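PDB 4ZPJ: extracellular ligand-binding receptor from Sphaerobacter thermophilus, which probably binds a small solute outside the membrane and delivers it to an ABC transporter, as in other leucine-binding-family proteins. Local coordinates for residues 253-267 and 279-292. Sequence-based numbering, arbitrary orientation.
Sequences VFAFHGTSTDAIRFL and IPLIPSGADVDQSI
Asp287 grips His257 with both carboxylate oxygens: OD1 takes the backbone N of His257 at 2.8 Å and OD2 takes its ring ND1 at 2.7 Å, each through the lone pair on the side of the other oxygen. OD2 lies close to the imidazole plane, yet ring and carboxylate are turned 48° apart. With CG anti to the carbonyl carbon (chi1 -81°), the carboxylate turns toward the strand end, and the methyl of Ala263 sits over one face, CB 3.6 Å from Asp287 CG. An asparagine here would probably set its NH2 against one of two donors, leaving either the backbone N-H or the ring ND1 of His257 without its acceptor. Nearby, Thr259 OG1 donates to Ala286 O at 2.7 Å, and the Ala286 methyl rests on Gly258 CA. Strands 253-256 and 281-283 run parallel as the two arms of a right-handed beta-alpha-beta crossover, the latter an edge strand of the Rossmann-like sheet in one lobe of this periplasmic-binding-protein fold. Val253 N to Pro280 O, Ile282 N to Val253 O, Ala255 N to Ile282 O and Ser284 N to Ala255 O make up the ladder. Beneath the connecting helix, Leu281 sends CD1 against Val253 and Ala255 and CD2 to Leu267 CD2, 3.6 Å away, while Leu267 CD1 reaches Val288 CG1. Farther along, Ile264 CD1 meets Ile292 CG2 at 4.0 Å. Ser260 caps the helix, its OG accepting from Ala263 N. Ser284 OG, at the edge of the Phe256 ring, closes an ST turn with Ala286 N and also bonds Asp179. His257 NE2 is hydrogen-bonded to His198 NE2 of strand 194-200, a second hold.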
# COMPACT_ATOMS: atom_id res chain seq x y z
N VAL A 253 19.51 9.15 -5.10
CA VAL A 253 19.31 7.94 -4.33
C VAL A 253 17.84 7.66 -4.20
O VAL A 253 17.12 8.58 -4.01
CB VAL A 253 19.81 8.16 -2.87
CG1 VAL A 253 19.63 6.91 -2.04
CG2 VAL A 253 21.26 8.56 -2.92
N PHE A 254 17.42 6.42 -4.30
CA PHE A 254 16.07 6.01 -3.92
C PHE A 254 16.19 5.17 -2.64
O PHE A 254 17.03 4.29 -2.59
CB PHE A 254 15.41 5.18 -5.01
CG PHE A 254 14.16 4.44 -4.55
CD1 PHE A 254 12.92 5.08 -4.46
CD2 PHE A 254 14.21 3.12 -4.21
CE1 PHE A 254 11.78 4.40 -4.01
CE2 PHE A 254 13.09 2.44 -3.76
CZ PHE A 254 11.88 3.06 -3.66
N ALA A 255 15.36 5.44 -1.63
CA ALA A 255 15.36 4.68 -0.37
C ALA A 255 13.95 4.26 0.12
O ALA A 255 12.96 5.05 0.09
CB ALA A 255 16.01 5.49 0.71
N PHE A 256 13.88 3.01 0.57
CA PHE A 256 12.67 2.42 1.16
C PHE A 256 12.93 1.72 2.48
O PHE A 256 13.85 0.91 2.59
CB PHE A 256 12.08 1.40 0.20
CG PHE A 256 11.05 0.52 0.81
CD1 PHE A 256 11.41 -0.66 1.46
CD2 PHE A 256 9.71 0.86 0.73
CE1 PHE A 256 10.45 -1.48 2.03
CE2 PHE A 256 8.73 0.04 1.30
CZ PHE A 256 9.11 -1.14 1.95
N HIS A 257 12.10 2.02 3.48
CA HIS A 257 12.11 1.32 4.77
C HIS A 257 10.75 0.93 5.21
O HIS A 257 10.61 0.29 6.24
CB HIS A 257 12.67 2.22 5.85
CG HIS A 257 14.04 2.68 5.58
ND1 HIS A 257 14.32 3.75 4.76
CD2 HIS A 257 15.23 2.16 5.95
CE1 HIS A 257 15.63 3.90 4.68
NE2 HIS A 257 16.20 2.92 5.37
N GLY A 258 9.72 1.28 4.46
CA GLY A 258 8.34 1.10 4.96
C GLY A 258 8.03 2.25 5.90
O GLY A 258 8.86 3.08 6.20
N THR A 259 6.80 2.30 6.34
CA THR A 259 6.33 3.24 7.29
C THR A 259 6.71 2.75 8.66
O THR A 259 5.98 1.96 9.25
CB THR A 259 4.82 3.32 7.20
OG1 THR A 259 4.53 3.73 5.88
CG2 THR A 259 4.28 4.28 8.23
N SER A 260 7.83 3.25 9.17
CA SER A 260 8.48 2.65 10.32
C SER A 260 9.39 3.65 10.98
O SER A 260 9.68 4.74 10.45
CB SER A 260 9.37 1.52 9.83
OG SER A 260 10.39 2.05 8.96
N THR A 261 9.90 3.25 12.12
CA THR A 261 10.80 4.10 12.83
C THR A 261 12.13 4.07 12.10
O THR A 261 12.84 5.04 12.16
CB THR A 261 10.94 3.65 14.30
OG1 THR A 261 11.35 2.30 14.31
CG2 THR A 261 9.58 3.76 15.03
N ASP A 262 12.47 2.97 11.42
CA ASP A 262 13.61 2.97 10.49
C ASP A 262 13.55 4.19 9.51
O ASP A 262 14.56 4.90 9.23
CB ASP A 262 13.66 1.65 9.68
CG ASP A 262 14.20 0.46 10.48
OD1 ASP A 262 14.46 0.59 11.70
OD2 ASP A 262 14.41 -0.63 9.88
N ALA A 263 12.37 4.44 8.98
CA ALA A 263 12.21 5.49 7.98
C ALA A 263 12.44 6.86 8.55
O ALA A 263 13.09 7.69 7.91
CB ALA A 263 10.88 5.37 7.30
N ILE A 264 11.96 7.06 9.77
CA ILE A 264 12.13 8.30 10.50
C ILE A 264 13.62 8.53 10.80
O ILE A 264 14.15 9.64 10.48
CB ILE A 264 11.34 8.32 11.82
CG1 ILE A 264 9.84 8.22 11.56
CG2 ILE A 264 11.66 9.59 12.64
CD1 ILE A 264 9.00 7.93 12.81
N ARG A 265 14.28 7.51 11.37
CA ARG A 265 15.73 7.62 11.69
C ARG A 265 16.59 7.83 10.40
O ARG A 265 17.51 8.64 10.37
CB ARG A 265 16.22 6.41 12.53
CG ARG A 265 15.74 6.41 13.99
CD ARG A 265 16.48 5.32 14.81
NE ARG A 265 16.24 4.02 14.16
CZ ARG A 265 15.16 3.24 14.35
NH1 ARG A 265 14.23 3.56 15.25
NH2 ARG A 265 15.04 2.10 13.65
N PHE A 266 16.24 7.13 9.33
CA PHE A 266 16.98 7.33 8.11
C PHE A 266 16.84 8.77 7.55
O PHE A 266 17.85 9.44 7.27
CB PHE A 266 16.58 6.34 7.02
CG PHE A 266 17.24 6.61 5.70
CD1 PHE A 266 18.51 6.18 5.44
CD2 PHE A 266 16.59 7.37 4.73
CE1 PHE A 266 19.12 6.46 4.22
CE2 PHE A 266 17.20 7.67 3.51
CZ PHE A 266 18.47 7.21 3.25
N LEU A 267 15.60 9.25 7.38
CA LEU A 267 15.42 10.58 6.78
C LEU A 267 16.04 11.64 7.62
O LEU A 267 16.74 12.50 7.12
CB LEU A 267 13.95 10.89 6.55
CG LEU A 267 13.48 10.17 5.30
CD1 LEU A 267 11.98 10.18 5.19
CD2 LEU A 267 14.12 10.81 4.09
N ILE A 279 22.99 15.42 -2.10
CA ILE A 279 22.59 14.28 -2.92
C ILE A 279 21.06 14.14 -2.95
O ILE A 279 20.44 13.82 -1.94
CB ILE A 279 23.23 13.00 -2.38
CG1 ILE A 279 24.74 13.07 -2.53
CG2 ILE A 279 22.76 11.79 -3.12
CD1 ILE A 279 25.45 12.11 -1.59
N PRO A 280 20.46 14.37 -4.12
CA PRO A 280 18.99 14.25 -4.20
C PRO A 280 18.51 12.90 -3.78
O PRO A 280 19.11 11.89 -4.11
CB PRO A 280 18.68 14.50 -5.69
CG PRO A 280 19.85 15.34 -6.17
CD PRO A 280 21.05 14.83 -5.40
N LEU A 281 17.40 12.88 -3.07
CA LEU A 281 16.87 11.66 -2.52
C LEU A 281 15.41 11.55 -2.91
O LEU A 281 14.67 12.53 -2.78
CB LEU A 281 17.00 11.71 -1.01
CG LEU A 281 16.23 10.67 -0.23
CD1 LEU A 281 16.75 9.29 -0.52
CD2 LEU A 281 16.35 10.99 1.24
N ILE A 282 15.01 10.35 -3.36
CA ILE A 282 13.63 10.05 -3.62
C ILE A 282 13.27 9.00 -2.59
O ILE A 282 13.75 7.85 -2.66
CB ILE A 282 13.40 9.52 -5.03
CG1 ILE A 282 13.71 10.62 -6.04
CG2 ILE A 282 12.00 8.97 -5.17
CD1 ILE A 282 13.64 10.19 -7.48
N PRO A 283 12.49 9.40 -1.59
CA PRO A 283 12.01 8.45 -0.65
C PRO A 283 10.89 7.67 -1.23
O PRO A 283 10.17 8.14 -2.12
CB PRO A 283 11.41 9.30 0.48
CG PRO A 283 11.63 10.71 0.13
CD PRO A 283 11.97 10.75 -1.34
N SER A 284 10.72 6.48 -0.70
CA SER A 284 9.49 5.75 -0.95
C SER A 284 8.33 6.52 -0.35
O SER A 284 8.45 7.12 0.75
CB SER A 284 9.56 4.36 -0.31
OG SER A 284 8.27 3.83 -0.13
N GLY A 285 7.19 6.44 -1.01
CA GLY A 285 5.95 6.97 -0.45
C GLY A 285 5.63 6.44 0.91
O GLY A 285 5.06 7.13 1.73
N ALA A 286 6.03 5.21 1.19
CA ALA A 286 5.83 4.68 2.55
C ALA A 286 6.62 5.44 3.63
O ALA A 286 6.19 5.55 4.82
CB ALA A 286 6.21 3.22 2.57
N ASP A 287 7.75 5.99 3.22
CA ASP A 287 8.70 6.56 4.18
C ASP A 287 8.25 7.97 4.55
O ASP A 287 8.72 8.53 5.52
CB ASP A 287 10.14 6.61 3.61
CG ASP A 287 10.92 5.25 3.71
OD1 ASP A 287 10.37 4.17 3.35
OD2 ASP A 287 12.13 5.28 4.13
N VAL A 288 7.37 8.58 3.75
CA VAL A 288 6.86 9.91 4.09
C VAL A 288 5.34 9.88 4.33
O VAL A 288 4.63 10.89 4.16
CB VAL A 288 7.26 10.96 3.03
CG1 VAL A 288 8.77 11.16 3.05
CG2 VAL A 288 6.77 10.59 1.65
N ASP A 289 4.82 8.72 4.71
CA ASP A 289 3.41 8.56 5.00
C ASP A 289 2.98 9.53 6.08
O ASP A 289 3.74 9.85 7.01
CB ASP A 289 3.10 7.13 5.47
CG ASP A 289 1.56 6.90 5.70
OD1 ASP A 289 0.80 7.02 4.72
OD2 ASP A 289 1.13 6.61 6.84
N GLN A 290 1.72 9.96 5.96
CA GLN A 290 1.04 10.88 6.84
C GLN A 290 1.23 10.58 8.30
O GLN A 290 1.41 11.48 9.07
CB GLN A 290 -0.48 10.75 6.59
CG GLN A 290 -1.28 11.81 7.32
CD GLN A 290 -1.09 13.15 6.65
OE1 GLN A 290 -1.17 13.24 5.41
NE2 GLN A 290 -0.83 14.18 7.43
N SER A 291 1.15 9.32 8.67
CA SER A 291 1.31 8.96 10.08
C SER A 291 2.66 9.34 10.65
O SER A 291 2.78 9.51 11.86
CB SER A 291 1.12 7.47 10.28
OG SER A 291 1.87 6.76 9.31
N ILE A 292 3.70 9.46 9.82
CA ILE A 292 5.01 9.75 10.41
C ILE A 292 5.60 11.04 9.90
O ILE A 292 6.69 11.41 10.29
CB ILE A 292 5.99 8.61 10.19
CG1 ILE A 292 6.08 8.23 8.70
CG2 ILE A 292 5.52 7.39 10.96
CD1 ILE A 292 7.24 7.31 8.38